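Putative antibiotic biosynthesis monooxygenase (Bacteroides thetaiotaomicron, PDB 3KKF) is probably an oxidoreductase of the antibiotic biosynthesis monooxygenase family, a calcium-binding dimer whose natural reaction and substrate remain unestablished. Local coordinates at residues E28-S33 with L41-V46; V46-K49 with N53-T56; E59-A62 with A66-S69. All blocks are in the same frame, centred on the assembly; numbering follows the deposited sequence. Where two conformers were deposited one is given.

Along the chain the three contacts follow in order: helix 19-36 against strand 40-48 (contact 1), the turn end of the hairpin 40-48/54-61 (contact 2), and strand 54-61 against helix 64-71 (contact 3). Contacts 1 and 2 share Val46, with centres about 14 Å apart. The centres of contacts 1 and 3 are about 12 Å apart; there the neighbouring strands are joined by the probable backbone bonds of Leu41 and Val42 to Ile60. Contacts 2 and 3 lie about 22 Å apart, centre to centre, on opposite sides of the chain's centre. Together they show one antiparallel sheet covered by helices; contacts 1 and 2 both touch the second subunit, into which the sheet continues from strand 40-48.

Contact 1: E28-S33 with L41-V46; sequences EEIEVS and LVLYAV
Ile30 meets Leu43 and Ala45 through CG1, CG2 and CD1, the three outer carbons of its side chain. Its CG1 and CG2 close on Leu43 CB, with CG1 4.0 Å from that CB, while the terminal CD1 reaches farther along the strand to Ala45 CB at 3.9 Å. CG2 sits anti to the backbone N, and chi1 of -69° sets CG1 beside that N; the extended chi2 then carries CD1 on to the alanine. The same branched side chain lies over strand backbone, since Ile30 CG2 is 3.5 Å from Leu43 O. One turn later on the helix, Ser33 offers its CB to Leu43 CD1, 3.8 Å away, so the leucine is touched at its CB by Ile30 and at one methyl by Ser33.

The contact itself is apolar; Ser33 bonds back into its own helix. Its OG turns to Glu29 O, 2.8 Å from Ser33 OG and tilted 34° from the carbonyl plane, and Ser33 N comes to that same oxygen from the opposite face. Two donors grip the Glu29 carbonyl oxygen, while Ser33 CB lies against the leucine methyl.

The short helix and strand segments run nearly antiparallel, at 163°, with their axes 8.9 Å apart at closest approach. His70 of helix 64-71 also touches Leu43 and Ser33, and Ile99 of the second subunit packs on Ile30. Helix 19-36 laid against its following strand, with Ile30 over Leu43 and Ala45, is the helix-on-sheet layer of the dimeric alpha-beta barrel fold to which this family belongs.

Contact 2: V46-K49 with N53-T56; sequences VAEK and NHVT
Val46 and Thr56 exchange backbone hydrogen bonds as an antiparallel hydrogen-bonded pair. Val46 N gives to Thr56 O at 2.9 Å, and Thr56 N returns a bond to Val46 O. Farther along, Glu48 N reaches His54 O at 3.0 Å. Between these links Ala47 and Val55 form a non-hydrogen-bonded pair, where Val55 CA makes a CA-H...O contact with Val46 O.

The apolar contacts fall on two faces. Ala47 CB and Val55 CG2 are 4.3 Å apart on one; on the other, Val46 and Thr56 lie side by side, with the valine's CG2 near the threonine's CB.

Glu48 extends its chain across His54, its CD 3.7 Å from His54 CB, with the carboxylate turned 58° from the imidazole plane. Two waters donate to Glu48 OE2: one, 2.7 Å from OE2, also bonds Thr56 OG1, while the other lies so close to His54 ND1, at 2.4 Å, that a bond between them is doubtful. Glu48 OE1 is held separately in a salt bridge with Arg51, so both carboxylate oxygens have partners.

Val55 bonds onward to Ile12 of strand 6-14, while Val46, Ala47 and Glu48 pair with an antiparallel strand of the second subunit. The arrangement is the turn end of a beta hairpin, one whose sheet continues across the dimer interface as in dimeric alpha-beta barrels.

Contact 3: E59-A62 with A66-S69; sequences EIYA and AYKS. With CA (calcium ion), chain C.
A calcium site and a tyrosine pair mark this strand-to-helix junction, where strand 54-61 ends and the chain turns into helix 64-71. Tyr61 and Tyr67 stack edge-to-face: the edge of Tyr67 points at the face of the Tyr61 ring, with centroids 5.0 Å apart and planes at 67°. Tyr67 CD1 leads, standing 3.6 Å from Tyr61 CZ, over the rim of that face. CG anti to the backbone N (chi1 171°) puts the Tyr67 ring edge there. Tyr67 CB lies over the same ring, a CH-pi contact 4.2 Å from the Tyr61 centroid.

In the conformer given, Tyr61 OH donates to Glu59 OE1 at 2.7 Å, on its anti lone pair, helping to fix the far end of the ring. At the other end, Ala66 CB rests 4.4 Å from both Tyr61 CB and Ala62 CB. The calcium ion is bound by Ala62 O at 2.3 Å and by two waters, with Gly1, Asn4 and Asn5 supplying further ligands from the N-terminal segment.

Arg8 on strand 6-14 forms a salt bridge with Glu59 through NE and gives a hydrogen bond to Tyr67 OH through NH1, while Met6 of that strand touches both tyrosines and Leu43 of strand 40-48 packs against Tyr61.

Contact 1: E28-S33 with L41-V46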
loop_
_atom_site.group_PDB
_atom_site.type_symbol
_atom_site.label_atom_id
_atom_site.label_comp_id
_atom_site.label_asym_id
_atom_site.label_seq_id
_atom_site.Cartn_x
_atom_site.Cartn_y
_atom_site.Cartn_z
ATOM N N GLU A 28 17.760 1.160 3.916
ATOM C CA GLU A 28 18.393 1.697 5.110
ATOM C C GLU A 28 17.548 2.805 5.737
ATOM O O GLU A 28 17.327 2.828 6.950
ATOM C CB GLU A 28 19.796 2.241 4.776
ATOM C CG GLU A 28 20.493 2.966 5.948
ATOM C CD GLU A 28 21.875 3.430 5.561
ATOM O OE1 GLU A 28 21.999 4.277 4.664
ATOM O OE2 GLU A 28 22.859 2.906 6.151
ATOM N N GLU A 29 17.060 3.721 4.913
ATOM C CA GLU A 29 16.315 4.842 5.454
ATOM C C GLU A 29 14.980 4.383 6.092
ATOM O O GLU A 29 14.592 4.888 7.143
ATOM C CB GLU A 29 16.131 5.935 4.403
ATOM C CG GLU A 29 15.692 7.295 4.965
ATOM C CD GLU A 29 14.220 7.463 5.108
ATOM O OE1 GLU A 29 13.418 6.756 4.409
ATOM O OE2 GLU A 29 13.839 8.350 5.881
ATOM N N ILE A 30 14.327 3.407 5.498
ATOM C CA ILE A 30 13.085 2.849 6.082
ATOM C C ILE A 30 13.395 2.145 7.400
ATOM O O ILE A 30 12.684 2.341 8.392
ATOM C CB ILE A 30 12.367 1.928 5.094
ATOM C CG1 ILE A 30 11.790 2.767 3.941
ATOM C CG2 ILE A 30 11.277 1.099 5.808
ATOM C CD1 ILE A 30 11.062 1.940 2.893
ATOM N N GLU A 31 14.457 1.342 7.426
ATOM C CA GLU A 31 14.835 0.638 8.660
ATOM C C GLU A 31 15.128 1.612 9.787
ATOM O O GLU A 31 14.662 1.420 10.923
ATOM C CB GLU A 31 16.057 -0.249 8.434
ATOM C CG GLU A 31 15.809 -1.500 7.602
ATOM C CD GLU A 31 17.117 -2.198 7.150
ATOM O OE1 GLU A 31 18.195 -1.545 7.166
ATOM O OE2 GLU A 31 17.043 -3.380 6.750
ATOM N N VAL A 32 15.892 2.667 9.494
ATOM C CA VAL A 32 16.222 3.665 10.528
ATOM C C VAL A 32 14.949 4.397 10.991
ATOM O O VAL A 32 14.744 4.608 12.193
ATOM C CB VAL A 32 17.317 4.681 10.031
ATOM C CG1 VAL A 32 17.534 5.785 11.060
ATOM C CG2 VAL A 32 18.660 3.937 9.708
ATOM N N SER A 33 14.081 4.766 10.043
ATOM C CA SER A 33 12.844 5.490 10.395
ATOM C C SER A 33 11.952 4.650 11.291
ATOM O O SER A 33 11.443 5.137 12.327
ATOM C CB SER A 33 12.063 5.882 9.140
ATOM O OG SER A 33 12.802 6.717 8.278
ATOM N N LEU A 41 4.529 5.224 11.379
ATOM C CA LEU A 41 3.787 3.997 11.687
ATOM C C LEU A 41 4.083 2.888 10.689
ATOM O O LEU A 41 4.170 1.717 11.073
ATOM C CB LEU A 41 2.282 4.284 11.849
ATOM C CG LEU A 41 1.930 5.396 12.868
ATOM C CD1 LEU A 41 0.429 5.579 12.961
ATOM C CD2 LEU A 41 2.505 5.117 14.243
ATOM N N VAL A 42 4.213 3.242 9.406
ATOM C CA VAL A 42 4.761 2.285 8.431
ATOM C C VAL A 42 5.276 3.028 7.216
ATOM O O VAL A 42 4.741 4.070 6.834
ATOM C CB VAL A 42 3.720 1.165 7.987
ATOM C CG1 VAL A 42 2.800 1.633 6.826
ATOM C CG2 VAL A 42 4.434 -0.156 7.635
ATOM N N LEU A 43 6.319 2.470 6.616
ATOM C CA LEU A 43 6.824 2.848 5.290
ATOM C C LEU A 43 6.946 1.470 4.619
ATOM O O LEU A 43 7.960 0.764 4.798
ATOM C CB LEU A 43 8.155 3.583 5.321
ATOM C CG LEU A 43 8.128 4.923 6.064
ATOM C CD1 LEU A 43 9.540 5.477 6.343
ATOM C CD2 LEU A 43 7.264 5.961 5.303
ATOM N N TYR A 44 5.900 1.037 3.922
ATOM C CA TYR A 44 5.829 -0.292 3.324
ATOM C C TYR A 44 6.064 -0.174 1.819
ATOM O O TYR A 44 5.151 0.162 1.051
ATOM C CB TYR A 44 4.498 -0.992 3.642
ATOM C CG TYR A 44 4.514 -2.472 3.313
ATOM C CD1 TYR A 44 4.929 -3.425 4.259
ATOM C CD2 TYR A 44 4.150 -2.929 2.063
ATOM C CE1 TYR A 44 4.949 -4.791 3.947
ATOM C CE2 TYR A 44 4.178 -4.290 1.757
ATOM C CZ TYR A 44 4.566 -5.196 2.696
ATOM O OH TYR A 44 4.560 -6.520 2.349
ATOM N N ALA A 45 7.318 -0.411 1.400
ATOM C CA ALA A 45 7.724 -0.283 0.007
ATOM C C ALA A 45 7.635 -1.606 -0.717
ATOM O O ALA A 45 7.996 -2.636 -0.168
ATOM C CB ALA A 45 9.175 0.279 -0.074
ATOM N N VAL A 46 7.121 -1.565 -1.954
ATOM C CA VAL A 46 7.083 -2.736 -2.823
ATOM C C VAL A 46 7.573 -2.343 -4.218
ATOM O O VAL A 46 7.435 -1.188 -4.649
ATOM C CB VAL A 46 5.650 -3.333 -2.949
ATOM C CG1 VAL A 46 5.062 -3.652 -1.569
ATOM C CG2 VAL A 46 4.702 -2.392 -3.734
#

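Contact 2: V46-K49 with N53-T56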
loop_
_atom_site.group_PDB
_atom_site.type_symbol
_atom_site.label_atom_id
_atom_site.label_comp_id
_atom_site.label_asym_id
_atom_site.label_seq_id
_atom_site.Cartn_x
_atom_site.Cartn_y
_atom_site.Cartn_z
ATOM N N VAL A 46 7.121 -1.565 -1.954
ATOM C CA VAL A 46 7.083 -2.736 -2.823
ATOM C C VAL A 46 7.573 -2.343 -4.218
ATOM O O VAL A 46 7.435 -1.188 -4.649
ATOM C CB VAL A 46 5.650 -3.333 -2.949
ATOM C CG1 VAL A 46 5.062 -3.652 -1.569
ATOM C CG2 VAL A 46 4.702 -2.392 -3.734
ATOM N N ALA A 47 8.205 -3.312 -4.896
ATOM C CA ALA A 47 8.663 -3.143 -6.277
ATOM C C ALA A 47 7.780 -3.991 -7.179
ATOM O O ALA A 47 7.472 -5.127 -6.854
ATOM C CB ALA A 47 10.126 -3.562 -6.420
ATOM N N GLU A 48 7.373 -3.455 -8.302
ATOM C CA GLU A 48 6.545 -4.210 -9.243
ATOM C C GLU A 48 7.382 -5.365 -9.818
ATOM O O GLU A 48 8.480 -5.128 -10.301
ATOM C CB GLU A 48 5.990 -3.283 -10.356
ATOM C CG GLU A 48 5.147 -2.115 -9.793
ATOM C CD GLU A 48 4.448 -1.299 -10.823
ATOM O OE1 GLU A 48 4.334 -1.748 -11.982
ATOM O OE2 GLU A 48 3.999 -0.180 -10.459
ATOM N N LYS A 49 6.866 -6.595 -9.807
ATOM C CA LYS A 49 7.649 -7.725 -10.331
ATOM C C LYS A 49 7.923 -7.594 -11.834
ATOM O O LYS A 49 8.990 -7.991 -12.296
ATOM C CB LYS A 49 6.984 -9.061 -10.011
ATOM C CG LYS A 49 7.035 -9.418 -8.519
ATOM C CD LYS A 49 6.506 -10.812 -8.257
ATOM C CE LYS A 49 6.380 -11.107 -6.774
ATOM N NZ LYS A 49 7.699 -11.171 -6.096
ATOM N N ASN A 53 11.969 -1.299 -11.263
ATOM C CA ASN A 53 12.315 0.110 -11.008
ATOM C C ASN A 53 11.091 1.002 -10.736
ATOM O O ASN A 53 11.240 2.200 -10.601
ATOM C CB ASN A 53 13.156 0.687 -12.159
ATOM C CG ASN A 53 12.398 0.778 -13.433
ATOM O OD1 ASN A 53 11.734 -0.203 -13.852
ATOM N ND2 ASN A 53 12.473 1.953 -14.098
ATOM N N HIS A 54 9.918 0.382 -10.703
ATOM C CA HIS A 54 8.661 1.055 -10.323
ATOM C C HIS A 54 8.366 0.607 -8.877
ATOM O O HIS A 54 8.048 -0.542 -8.625
ATOM C CB HIS A 54 7.519 0.680 -11.246
ATOM C CG HIS A 54 7.620 1.279 -12.610
ATOM N ND1 HIS A 54 6.578 1.960 -13.192
ATOM C CD2 HIS A 54 8.642 1.343 -13.492
ATOM C CE1 HIS A 54 6.949 2.388 -14.389
ATOM N NE2 HIS A 54 8.195 2.034 -14.591
ATOM N N VAL A 55 8.533 1.527 -7.934
ATOM C CA VAL A 55 8.348 1.277 -6.524
ATOM C C VAL A 55 7.145 2.101 -5.985
ATOM O O VAL A 55 6.980 3.288 -6.313
ATOM C CB VAL A 55 9.647 1.635 -5.741
ATOM C CG1 VAL A 55 9.416 1.675 -4.212
ATOM C CG2 VAL A 55 10.788 0.670 -6.132
ATOM N N THR A 56 6.296 1.461 -5.190
ATOM C CA THR A 56 5.203 2.135 -4.505
ATOM C C THR A 56 5.429 1.984 -3.017
ATOM O O THR A 56 5.744 0.870 -2.543
ATOM C CB THR A 56 3.841 1.550 -4.898
ATOM O OG1 THR A 56 3.552 1.880 -6.240
ATOM C CG2 THR A 56 2.691 2.130 -4.035
HETATM O O HOH W 1 5.009 1.087 -8.290
HETATM O O HOH W 2 4.455 1.737 -12.079
#

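Contact 3: E59-A62 with A66-S69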
loop_
_atom_site.group_PDB
_atom_site.type_symbol
_atom_site.label_atom_id
_atom_site.label_comp_id
_atom_site.label_asym_id
_atom_site.label_seq_id
_atom_site.Cartn_x
_atom_site.Cartn_y
_atom_site.Cartn_z
ATOM N N GLU A 59 2.760 4.881 2.976
ATOM C CA GLU A 59 3.287 5.706 4.091
ATOM C C GLU A 59 2.187 6.023 5.056
ATOM O O GLU A 59 1.151 6.541 4.641
ATOM C CB GLU A 59 3.797 7.053 3.571
ATOM C CG GLU A 59 4.750 7.024 2.398
ATOM C CD GLU A 59 4.929 8.450 1.821
ATOM O OE1 GLU A 59 5.623 9.285 2.434
ATOM O OE2 GLU A 59 4.341 8.726 0.745
ATOM N N ILE A 60 2.390 5.721 6.344
ATOM C CA ILE A 60 1.404 6.092 7.365
ATOM C C ILE A 60 2.186 6.788 8.497
ATOM O O ILE A 60 3.109 6.178 9.092
ATOM C CB ILE A 60 0.596 4.900 7.923
ATOM C CG1 ILE A 60 -0.112 4.134 6.802
ATOM C CG2 ILE A 60 -0.381 5.405 8.974
ATOM C CD1 ILE A 60 -0.818 2.832 7.250
ATOM N N TYR A 61 1.860 8.061 8.732
ATOM C CA TYR A 61 2.448 8.849 9.794
ATOM C C TYR A 61 1.380 9.123 10.834
ATOM O O TYR A 61 0.194 9.239 10.513
ATOM C CB TYR A 61 3.001 10.188 9.254
ATOM C CG TYR A 61 3.964 10.022 8.107
ATOM C CD1 TYR A 61 5.301 9.799 8.338
ATOM C CD2 TYR A 61 3.526 10.032 6.779
ATOM C CE1 TYR A 61 6.203 9.608 7.282
ATOM C CE2 TYR A 61 4.393 9.860 5.734
ATOM C CZ TYR A 61 5.736 9.633 5.983
ATOM O OH TYR A 61 6.608 9.447 4.953
ATOM N N ALA A 62 1.778 9.240 12.104
ATOM C CA ALA A 62 0.801 9.488 13.173
ATOM C C ALA A 62 -0.014 10.763 12.950
ATOM O O ALA A 62 -1.184 10.827 13.326
ATOM C CB ALA A 62 1.508 9.558 14.521
ATOM N N ALA A 66 4.432 14.532 12.658
ATOM C CA ALA A 66 5.359 13.404 12.533
ATOM C C ALA A 66 6.017 13.383 11.163
ATOM O O ALA A 66 7.205 13.097 11.035
ATOM C CB ALA A 66 4.657 12.061 12.832
ATOM N N TYR A 67 5.243 13.660 10.124
ATOM C CA TYR A 67 5.765 13.715 8.768
ATOM C C TYR A 67 6.819 14.841 8.618
ATOM O O TYR A 67 7.897 14.640 8.075
ATOM C CB TYR A 67 4.606 13.901 7.754
ATOM C CG TYR A 67 5.126 14.169 6.357
ATOM C CD1 TYR A 67 5.764 13.182 5.641
ATOM C CD2 TYR A 67 5.015 15.428 5.782
ATOM C CE1 TYR A 67 6.264 13.418 4.387
ATOM C CE2 TYR A 67 5.515 15.675 4.524
ATOM C CZ TYR A 67 6.139 14.654 3.828
ATOM O OH TYR A 67 6.646 14.876 2.562
ATOM N N LYS A 68 6.490 16.037 9.116
ATOM C CA LYS A 68 7.418 17.152 9.018
ATOM C C LYS A 68 8.699 16.861 9.789
ATOM O O LYS A 68 9.792 17.193 9.311
ATOM C CB LYS A 68 6.773 18.477 9.442
ATOM C CG LYS A 68 5.726 18.928 8.491
ATOM C CD LYS A 68 6.247 18.982 7.076
ATOM C CE LYS A 68 5.231 19.500 6.146
ATOM N NZ LYS A 68 4.874 20.865 6.520
ATOM N N SER A 69 8.597 16.219 10.934
ATOM C CA SER A 69 9.798 15.842 11.681
ATOM C C SER A 69 10.646 14.804 10.874
ATOM O O SER A 69 11.882 14.915 10.787
ATOM C CB SER A 69 9.433 15.266 13.050
ATOM O OG SER A 69 10.591 14.942 13.809
HETATM CA CA CA C . -2.806 9.761 14.615
HETATM O O HOH W 3 -1.734 11.054 16.307
HETATM O O HOH W 4 -1.609 8.012 15.701
#